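PDB 5K3H: acyl-coenzyme A oxidase from Caenorhabditis elegans, which catalyses the FAD-dependent desaturation of acyl-CoA side chains to (2E)-enoyl-CoAs, reducing O2 to H2O2, in the first step of peroxisomal beta-oxidation. Local coordinates for residues 175-189 against 250-262. Residues are numbered along the deposited sequence; the frame is centred on the assembly and turned at random.
Sequences EFVLHTPKITALKWW and NGFLGFNNYRIPR
Phe176 and Leu178 pair with Ile260 and Tyr258 through four backbone hydrogen bonds, which fix strands 175-179 and 258-261 as antiparallel neighbours, their axes at 151°. Asn257 and Tyr258 both face Leu178, a G1 beta bulge. Beyond it Thr180 takes over: its N donates to Phe255 O (2.9 Å), and its OG1, set beside its own backbone N (chi1 -57°), accepts from Phe255 N (2.9 Å). After the turn at 181-186, Lys187 exchanges bonds with Leu253 in a second sheet, and Asn250 ND2 reaches Trp189 O at 2.8 Å, approaching from above the carbonyl plane, while Asn250 OD1 bonds Lys242 NZ.

Among side-chain polar contacts, Asn257 N donates to His179 ND1 (3.1 Å) close to the ring plane, consistent with an unprotonated ND1. Arg259 NH1 gives Glu175 OE1 a salt bridge (3.0 Å), in the guanidinium plane but 40° out of the carboxylate plane; Asp170 also pairs with NH1, and Thr173 with OE1. Val177 CG2 lies over the guanidinium centre, 3.5 Å from Arg259 CZ. With an alanine at Glu175, Arg259 would probably keep Asp170 but lose its second carboxylate, its guanidinium freer to turn off Val177.

Leu178 and Ile260 lie on the face opposite Val177 and Arg259. Leu178 CD2 makes a CH-pi contact over the Phe255 ring, while Leu178 CD1 meets Ile260 CD1 at 3.9 Å; Val220 of strand 211-221 packs against Leu178 and Phe255. In the second sheet, Trp188 and Phe252 have nearly parallel rings that barely overlap; His412 and Phe641 of the second subunit meet them.

The contact thus ties together two sheets of the acyl-CoA oxidase beta domain, grading from a charged outer end, through mixed polar and apolar packing, to an aromatic end at the dimer interface, where Trp189 lies near the FAD-binding Thr152.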
ATOM      1  N   GLU B 175     -22.521  42.297  -8.619  1.00 31.02           N
ATOM      2  CA  GLU B 175     -21.891  41.354  -7.710  1.00 30.17           C
ATOM      3  C   GLU B 175     -22.171  39.938  -8.177  1.00 28.68           C
ATOM      4  O   GLU B 175     -23.178  39.687  -8.844  1.00 27.82           O
ATOM      5  CB  GLU B 175     -22.411  41.522  -6.290  1.00 30.69           C
ATOM      6  CG  GLU B 175     -21.873  42.704  -5.531  1.00 30.63           C
ATOM      7  CD  GLU B 175     -22.612  42.869  -4.236  1.00 30.68           C
ATOM      8  OE1 GLU B 175     -23.862  42.880  -4.269  1.00 31.40           O
ATOM      9  OE2 GLU B 175     -21.957  42.912  -3.179  1.00 30.46           O
ATOM     10  N   PHE B 176     -21.273  39.016  -7.826  1.00 29.61           N
ATOM     11  CA  PHE B 176     -21.554  37.583  -7.912  1.00 27.87           C
ATOM     12  C   PHE B 176     -22.018  37.063  -6.561  1.00 27.30           C
ATOM     13  O   PHE B 176     -21.443  37.421  -5.526  1.00 26.00           O
ATOM     14  CB  PHE B 176     -20.335  36.806  -8.412  1.00 27.60           C
ATOM     15  CG  PHE B 176     -20.076  37.016  -9.873  1.00 26.92           C
ATOM     16  CD1 PHE B 176     -20.773  36.282 -10.820  1.00 26.53           C
ATOM     17  CD2 PHE B 176     -19.207  37.999 -10.296  1.00 26.55           C
ATOM     18  CE1 PHE B 176     -20.577  36.483 -12.165  1.00 26.34           C
ATOM     19  CE2 PHE B 176     -19.003  38.215 -11.636  1.00 26.86           C
ATOM     20  CZ  PHE B 176     -19.688  37.446 -12.581  1.00 26.47           C
ATOM     21  N   VAL B 177     -23.084  36.259  -6.572  1.00 24.71           N
ATOM     22  CA  VAL B 177     -23.622  35.636  -5.365  1.00 26.40           C
ATOM     23  C   VAL B 177     -23.194  34.174  -5.420  1.00 27.00           C
ATOM     24  O   VAL B 177     -23.664  33.422  -6.275  1.00 27.90           O
ATOM     25  CB  VAL B 177     -25.154  35.756  -5.291  1.00 27.25           C
ATOM     26  CG1 VAL B 177     -25.714  34.835  -4.243  1.00 27.95           C
ATOM     27  CG2 VAL B 177     -25.622  37.192  -5.068  1.00 27.47           C
ATOM     28  N   LEU B 178     -22.290  33.760  -4.534  1.00 26.94           N
ATOM     29  CA  LEU B 178     -21.814  32.381  -4.497  1.00 26.61           C
ATOM     30  C   LEU B 178     -22.744  31.576  -3.607  1.00 25.92           C
ATOM     31  O   LEU B 178     -23.186  32.068  -2.561  1.00 24.89           O
ATOM     32  CB  LEU B 178     -20.383  32.314  -3.965  1.00 27.31           C
ATOM     33  CG  LEU B 178     -19.179  32.456  -4.919  1.00 29.03           C
ATOM     34  CD1 LEU B 178     -19.399  33.475  -6.003  1.00 30.86           C
ATOM     35  CD2 LEU B 178     -17.955  32.871  -4.102  1.00 29.80           C
ATOM     36  N   HIS B 179     -23.076  30.353  -4.030  1.00 24.35           N
ATOM     37  CA  HIS B 179     -24.002  29.584  -3.212  1.00 25.31           C
ATOM     38  C   HIS B 179     -23.714  28.091  -3.261  1.00 25.44           C
ATOM     39  O   HIS B 179     -23.405  27.533  -4.318  1.00 27.03           O
ATOM     40  CB  HIS B 179     -25.448  29.830  -3.636  1.00 25.33           C
ATOM     41  CG  HIS B 179     -26.444  29.335  -2.642  1.00 25.91           C
ATOM     42  ND1 HIS B 179     -26.484  29.788  -1.341  1.00 26.95           N
ATOM     43  CD2 HIS B 179     -27.420  28.402  -2.748  1.00 25.90           C
ATOM     44  CE1 HIS B 179     -27.446  29.161  -0.689  1.00 25.86           C
ATOM     45  NE2 HIS B 179     -28.028  28.315  -1.520  1.00 26.49           N
ATOM     46  N   THR B 180     -23.850  27.447  -2.111  1.00 25.85           N
ATOM     47  CA  THR B 180     -23.718  25.998  -2.015  1.00 24.70           C
ATOM     48  C   THR B 180     -25.105  25.418  -1.760  1.00 25.94           C
ATOM     49  O   THR B 180     -25.585  25.434  -0.613  1.00 24.52           O
ATOM     50  CB  THR B 180     -22.749  25.625  -0.890  1.00 24.11           C
ATOM     51  OG1 THR B 180     -21.489  26.254  -1.139  1.00 23.19           O
ATOM     52  CG2 THR B 180     -22.545  24.123  -0.805  1.00 24.18           C
ATOM     53  N   PRO B 181     -25.811  24.943  -2.791  1.00 25.12           N
ATOM     54  CA  PRO B 181     -27.218  24.585  -2.583  1.00 26.18           C
ATOM     55  C   PRO B 181     -27.422  23.332  -1.750  1.00 28.58           C
ATOM     56  O   PRO B 181     -28.397  23.275  -0.994  1.00 29.35           O
ATOM     57  CB  PRO B 181     -27.754  24.421  -4.010  1.00 24.94           C
ATOM     58  CG  PRO B 181     -26.589  24.197  -4.866  1.00 25.31           C
ATOM     59  CD  PRO B 181     -25.435  24.929  -4.218  1.00 25.42           C
ATOM     60  N   LYS B 182     -26.487  22.385  -1.755  1.00 27.59           N
ATOM     61  CA  LYS B 182     -26.659  21.139  -1.021  1.00 28.19           C
ATOM     62  C   LYS B 182     -25.360  20.751  -0.362  1.00 26.72           C
ATOM     63  O   LYS B 182     -24.295  21.307  -0.651  1.00 24.42           O
ATOM     64  CB  LYS B 182     -27.028  19.933  -1.883  1.00 32.55           C
ATOM     65  CG  LYS B 182     -28.355  19.898  -2.504  1.00 39.49           C
ATOM     66  CD  LYS B 182     -28.504  18.551  -3.211  1.00 45.63           C
ATOM     67  CE  LYS B 182     -27.751  18.475  -4.533  1.00 49.48           C
ATOM     68  NZ  LYS B 182     -27.966  17.144  -5.196  1.00 52.93           N
ATOM     69  N   ILE B 183     -25.482  19.770   0.538  1.00 28.73           N
ATOM     70  CA  ILE B 183     -24.321  19.202   1.217  1.00 29.80           C
ATOM     71  C   ILE B 183     -23.289  18.722   0.204  1.00 26.02           C
ATOM     72  O   ILE B 183     -22.095  19.015   0.336  1.00 24.43           O
ATOM     73  CB  ILE B 183     -24.759  18.069   2.166  1.00 34.68           C
ATOM     74  CG1 ILE B 183     -23.570  17.536   2.961  1.00 36.81           C
ATOM     75  CG2 ILE B 183     -25.466  16.937   1.423  1.00 36.13           C
ATOM     76  CD1 ILE B 183     -23.977  16.763   4.206  1.00 39.08           C
ATOM     77  N   THR B 184     -23.738  18.027  -0.851  1.00 26.97           N
ATOM     78  CA  THR B 184     -22.825  17.470  -1.846  1.00 25.98           C
ATOM     79  C   THR B 184     -22.113  18.542  -2.663  1.00 25.83           C
ATOM     80  O   THR B 184     -21.186  18.206  -3.414  1.00 26.43           O
ATOM     81  CB  THR B 184     -23.565  16.522  -2.813  1.00 26.18           C
ATOM     82  OG1 THR B 184     -24.659  17.206  -3.439  1.00 26.92           O
ATOM     83  CG2 THR B 184     -24.083  15.288  -2.101  1.00 25.53           C
ATOM     84  N   ALA B 185     -22.546  19.807  -2.554  1.00 24.82           N
ATOM     85  CA  ALA B 185     -21.963  20.946  -3.251  1.00 24.34           C
ATOM     86  C   ALA B 185     -20.851  21.611  -2.463  1.00 23.80           C
ATOM     87  O   ALA B 185     -20.183  22.499  -2.999  1.00 23.41           O
ATOM     88  CB  ALA B 185     -23.031  21.988  -3.585  1.00 24.75           C
ATOM     89  N   LEU B 186     -20.667  21.249  -1.200  1.00 22.76           N
ATOM     90  CA  LEU B 186     -19.533  21.753  -0.449  1.00 24.05           C
ATOM     91  C   LEU B 186     -18.269  21.561  -1.257  1.00 23.07           C
ATOM     92  O   LEU B 186     -18.085  20.513  -1.877  1.00 22.44           O
ATOM     93  CB  LEU B 186     -19.392  21.009   0.877  1.00 25.11           C
ATOM     94  CG  LEU B 186     -20.370  21.279   2.017  1.00 26.31           C
ATOM     95  CD1 LEU B 186     -20.307  20.159   3.040  1.00 26.83           C
ATOM     96  CD2 LEU B 186     -20.136  22.669   2.672  1.00 26.49           C
ATOM     97  N   LYS B 187     -17.423  22.585  -1.307  1.00 22.24           N
ATOM     98  CA  LYS B 187     -16.043  22.319  -1.669  1.00 22.99           C
ATOM     99  C   LYS B 187     -15.474  21.375  -0.617  1.00 22.87           C
ATOM    100  O   LYS B 187     -15.779  21.509   0.570  1.00 21.72           O
ATOM    101  CB  LYS B 187     -15.230  23.616  -1.757  1.00 23.43           C
ATOM    102  CG  LYS B 187     -15.713  24.587  -2.835  1.00 23.21           C
ATOM    103  CD  LYS B 187     -15.984  23.821  -4.105  1.00 23.99           C
ATOM    104  CE  LYS B 187     -16.175  24.709  -5.326  1.00 24.38           C
ATOM    105  NZ  LYS B 187     -16.421  23.872  -6.536  1.00 23.91           N
ATOM    106  N   TRP B 188     -14.707  20.372  -1.062  1.00 22.95           N
ATOM    107  CA  TRP B 188     -14.253  19.283  -0.187  1.00 22.83           C
ATOM    108  C   TRP B 188     -12.987  18.718  -0.797  1.00 22.05           C
ATOM    109  O   TRP B 188     -12.993  18.404  -1.989  1.00 22.29           O
ATOM    110  CB  TRP B 188     -15.320  18.192  -0.038  1.00 22.96           C
ATOM    111  CG  TRP B 188     -15.106  17.248   1.142  1.00 23.55           C
ATOM    112  CD1 TRP B 188     -14.221  16.202   1.221  1.00 23.85           C
ATOM    113  CD2 TRP B 188     -15.799  17.274   2.399  1.00 23.95           C
ATOM    114  NE1 TRP B 188     -14.312  15.589   2.455  1.00 23.30           N
ATOM    115  CE2 TRP B 188     -15.278  16.227   3.192  1.00 23.58           C
ATOM    116  CE3 TRP B 188     -16.814  18.078   2.930  1.00 24.15           C
ATOM    117  CZ2 TRP B 188     -15.732  15.971   4.478  1.00 23.81           C
ATOM    118  CZ3 TRP B 188     -17.256  17.822   4.223  1.00 24.05           C
ATOM    119  CH2 TRP B 188     -16.710  16.779   4.979  1.00 23.59           C
ATOM    120  N   TRP B 189     -11.876  18.694  -0.005  1.00 20.60           N
ATOM    121  CA  TRP B 189     -10.502  18.243  -0.308  1.00 20.95           C
ATOM    122  C   TRP B 189      -9.456  19.309  -0.671  1.00 20.51           C
ATOM    123  O   TRP B 189      -8.265  18.966  -0.633  1.00 21.05           O
ATOM    124  CB  TRP B 189     -10.484  17.167  -1.421  1.00 20.70           C
ATOM    125  CG  TRP B 189     -10.780  15.813  -0.864  1.00 21.04           C
ATOM    126  CD1 TRP B 189     -11.928  15.092  -1.015  1.00 21.14           C
ATOM    127  CD2 TRP B 189      -9.925  15.042  -0.005  1.00 20.94           C
ATOM    128  NE1 TRP B 189     -11.835  13.919  -0.313  1.00 21.73           N
ATOM    129  CE2 TRP B 189     -10.616  13.865   0.316  1.00 20.93           C
ATOM    130  CE3 TRP B 189      -8.636  15.238   0.515  1.00 21.29           C
ATOM    131  CZ2 TRP B 189     -10.076  12.891   1.143  1.00 21.65           C
ATOM    132  CZ3 TRP B 189      -8.091  14.260   1.330  1.00 21.64           C
ATOM    133  CH2 TRP B 189      -8.811  13.101   1.639  1.00 22.21           C
ATOM    134  N   ASN B 250      -6.689  19.884   4.782  1.00 21.82           N
ATOM    135  CA  ASN B 250      -7.677  19.829   3.720  1.00 21.44           C
ATOM    136  C   ASN B 250      -9.042  20.204   4.263  1.00 21.02           C
ATOM    137  O   ASN B 250      -9.429  19.753   5.342  1.00 20.30           O
ATOM    138  CB  ASN B 250      -7.693  18.434   3.109  1.00 21.34           C
ATOM    139  CG  ASN B 250      -6.376  18.065   2.485  1.00 21.39           C
ATOM    140  OD1 ASN B 250      -5.427  17.715   3.166  1.00 21.99           O
ATOM    141  ND2 ASN B 250      -6.317  18.146   1.168  1.00 20.86           N
ATOM    142  N   GLY B 251      -9.793  21.005   3.502  1.00 20.35           N
ATOM    143  CA  GLY B 251     -10.968  21.651   4.041  1.00 19.99           C
ATOM    144  C   GLY B 251     -12.242  21.467   3.241  1.00 19.56           C
ATOM    145  O   GLY B 251     -12.228  21.127   2.063  1.00 18.55           O
ATOM    146  N   PHE B 252     -13.355  21.760   3.913  1.00 20.42           N
ATOM    147  CA  PHE B 252     -14.654  21.973   3.289  1.00 21.40           C
ATOM    148  C   PHE B 252     -15.014  23.455   3.302  1.00 21.95           C
ATOM    149  O   PHE B 252     -14.505  24.232   4.115  1.00 22.04           O
ATOM    150  CB  PHE B 252     -15.770  21.171   3.982  1.00 22.47           C
ATOM    151  CG  PHE B 252     -15.966  21.496   5.446  1.00 23.98           C
ATOM    152  CD1 PHE B 252     -16.740  22.577   5.844  1.00 24.43           C
ATOM    153  CD2 PHE B 252     -15.414  20.681   6.433  1.00 24.98           C
ATOM    154  CE1 PHE B 252     -16.935  22.855   7.203  1.00 24.83           C
ATOM    155  CE2 PHE B 252     -15.606  20.963   7.791  1.00 25.35           C
ATOM    156  CZ  PHE B 252     -16.367  22.044   8.169  1.00 25.17           C
ATOM    157  N   LEU B 253     -15.906  23.838   2.381  1.00 23.54           N
ATOM    158  CA  LEU B 253     -16.291  25.229   2.197  1.00 24.05           C
ATOM    159  C   LEU B 253     -17.685  25.316   1.606  1.00 24.67           C
ATOM    160  O   LEU B 253     -17.934  24.763   0.526  1.00 24.17           O
ATOM    161  CB  LEU B 253     -15.309  25.956   1.275  1.00 24.73           C
ATOM    162  CG  LEU B 253     -15.626  27.372   0.780  1.00 25.16           C
ATOM    163  CD1 LEU B 253     -15.728  28.371   1.930  1.00 25.38           C
ATOM    164  CD2 LEU B 253     -14.584  27.813  -0.240  1.00 25.18           C
ATOM    165  N   GLY B 254     -18.560  26.055   2.285  1.00 27.24           N
ATOM    166  CA  GLY B 254     -19.891  26.320   1.781  1.00 26.61           C
ATOM    167  C   GLY B 254     -20.207  27.800   1.838  1.00 26.12           C
ATOM    168  O   GLY B 254     -19.714  28.529   2.696  1.00 26.25           O
ATOM    169  N   PHE B 255     -21.019  28.244   0.885  1.00 25.87           N
ATOM    170  CA  PHE B 255     -21.441  29.635   0.769  1.00 25.87           C
ATOM    171  C   PHE B 255     -22.947  29.716   0.963  1.00 26.38           C
ATOM    172  O   PHE B 255     -23.698  28.919   0.372  1.00 25.60           O
ATOM    173  CB  PHE B 255     -21.104  30.210  -0.597  1.00 25.85           C
ATOM    174  CG  PHE B 255     -19.680  30.036  -0.992  1.00 26.22           C
ATOM    175  CD1 PHE B 255     -18.699  30.903  -0.511  1.00 25.73           C
ATOM    176  CD2 PHE B 255     -19.314  29.004  -1.855  1.00 25.99           C
ATOM    177  CE1 PHE B 255     -17.374  30.751  -0.873  1.00 25.36           C
ATOM    178  CE2 PHE B 255     -17.986  28.833  -2.229  1.00 25.93           C
ATOM    179  CZ  PHE B 255     -17.012  29.708  -1.741  1.00 26.67           C
ATOM    180  N   ASN B 256     -23.388  30.689   1.762  1.00 28.62           N
ATOM    181  CA  ASN B 256     -24.813  31.022   1.912  1.00 30.43           C
ATOM    182  C   ASN B 256     -25.034  32.383   1.259  1.00 30.45           C
ATOM    183  O   ASN B 256     -24.929  33.421   1.911  1.00 29.70           O
ATOM    184  CB  ASN B 256     -25.225  31.031   3.387  1.00 30.52           C
ATOM    185  CG  ASN B 256     -26.724  31.225   3.583  1.00 31.83           C
ATOM    186  OD1 ASN B 256     -27.514  31.099   2.635  1.00 32.83           O
ATOM    187  ND2 ASN B 256     -27.134  31.475   4.843  1.00 31.36           N
ATOM    188  N   ASN B 257     -25.332  32.365  -0.039  1.00 28.44           N
ATOM    189  CA  ASN B 257     -25.561  33.570  -0.843  1.00 29.51           C
ATOM    190  C   ASN B 257     -24.488  34.633  -0.559  1.00 28.53           C
ATOM    191  O   ASN B 257     -24.777  35.758  -0.138  1.00 27.82           O
ATOM    192  CB  ASN B 257     -26.983  34.104  -0.621  1.00 31.27           C
ATOM    193  CG  ASN B 257     -28.054  33.186  -1.231  1.00 33.38           C
ATOM    194  OD1 ASN B 257     -28.010  32.863  -2.434  1.00 36.70           O
ATOM    195  ND2 ASN B 257     -29.015  32.746  -0.402  1.00 35.06           N
ATOM    196  N   TYR B 258     -23.226  34.239  -0.786  1.00 27.21           N
ATOM    197  CA  TYR B 258     -22.050  35.035  -0.431  1.00 27.40           C
ATOM    198  C   TYR B 258     -21.651  35.943  -1.587  1.00 27.60           C
ATOM    199  O   TYR B 258     -21.319  35.457  -2.672  1.00 27.53           O
ATOM    200  CB  TYR B 258     -20.899  34.099  -0.065  1.00 28.10           C
ATOM    201  CG  TYR B 258     -19.638  34.746   0.465  1.00 27.97           C
ATOM    202  CD1 TYR B 258     -19.551  35.193   1.774  1.00 27.71           C
ATOM    203  CD2 TYR B 258     -18.525  34.885  -0.353  1.00 28.65           C
ATOM    204  CE1 TYR B 258     -18.380  35.770   2.257  1.00 26.86           C
ATOM    205  CE2 TYR B 258     -17.360  35.455   0.106  1.00 28.62           C
ATOM    206  CZ  TYR B 258     -17.286  35.896   1.410  1.00 27.91           C
ATOM    207  OH  TYR B 258     -16.110  36.462   1.853  1.00 26.71           O
ATOM    208  N   ARG B 259     -21.611  37.255  -1.331  1.00 29.04           N
ATOM    209  CA  ARG B 259     -21.484  38.270  -2.376  1.00 28.36           C
ATOM    210  C   ARG B 259     -20.054  38.787  -2.519  1.00 27.75           C
ATOM    211  O   ARG B 259     -19.422  39.176  -1.529  1.00 27.10           O
ATOM    212  CB  ARG B 259     -22.425  39.438  -2.089  1.00 28.45           C
ATOM    213  CG  ARG B 259     -23.882  39.062  -2.228  1.00 28.24           C
ATOM    214  CD  ARG B 259     -24.850  40.232  -2.005  1.00 27.98           C
ATOM    215  NE  ARG B 259     -26.184  39.808  -2.408  1.00 28.63           N
ATOM    216  CZ  ARG B 259     -26.770  40.137  -3.558  1.00 28.73           C
ATOM    217  NH1 ARG B 259     -26.167  40.944  -4.429  1.00 27.84           N
ATOM    218  NH2 ARG B 259     -27.977  39.657  -3.827  1.00 29.21           N
ATOM    219  N   ILE B 260     -19.560  38.800  -3.759  1.00 28.21           N
ATOM    220  CA  ILE B 260     -18.244  39.339  -4.107  1.00 28.43           C
ATOM    221  C   ILE B 260     -18.410  40.276  -5.306  1.00 29.60           C
ATOM    222  O   ILE B 260     -19.373  40.123  -6.090  1.00 29.42           O
ATOM    223  CB  ILE B 260     -17.218  38.217  -4.379  1.00 27.59           C
ATOM    224  CG1 ILE B 260     -17.617  37.364  -5.584  1.00 27.41           C
ATOM    225  CG2 ILE B 260     -17.040  37.327  -3.158  1.00 27.21           C
ATOM    226  CD1 ILE B 260     -16.620  36.266  -5.906  1.00 27.21           C
ATOM    227  N   PRO B 261     -17.529  41.271  -5.472  1.00 29.15           N
ATOM    228  CA  PRO B 261     -17.659  42.205  -6.602  1.00 29.97           C
ATOM    229  C   PRO B 261     -17.570  41.507  -7.952  1.00 30.45           C
ATOM    230  O   PRO B 261     -17.009  40.420  -8.087  1.00 31.06           O
ATOM    231  CB  PRO B 261     -16.481  43.169  -6.407  1.00 29.60           C
ATOM    232  CG  PRO B 261     -16.132  43.067  -4.947  1.00 29.60           C
ATOM    233  CD  PRO B 261     -16.496  41.692  -4.506  1.00 29.17           C
ATOM    234  N   ARG B 262     -18.125  42.168  -8.970  1.00 29.95           N
ATOM    235  CA  ARG B 262     -18.025  41.659 -10.330  1.00 31.41           C
ATOM    236  C   ARG B 262     -16.583  41.360 -10.718  1.00 32.59           C
ATOM    237  O   ARG B 262     -16.302  40.351 -11.380  1.00 32.84           O
ATOM    238  CB  ARG B 262     -18.613  42.663 -11.327  1.00 32.10           C
ATOM    239  CG  ARG B 262     -18.726  42.093 -12.738  1.00 32.39           C
ATOM    240  CD  ARG B 262     -19.089  43.093 -13.795  1.00 32.61           C
ATOM    241  NE  ARG B 262     -17.940  43.815 -14.337  1.00 33.99           N
ATOM    242  CZ  ARG B 262     -17.553  45.024 -13.944  1.00 33.78           C
ATOM    243  NH1 ARG B 262     -18.236  45.667 -13.000  1.00 36.20           N
ATOM    244  NH2 ARG B 262     -16.499  45.599 -14.512  1.00 33.65           N
TER
HETATM  245  O   HOH W   1     -25.348  27.481   2.154  1.00 26.06           O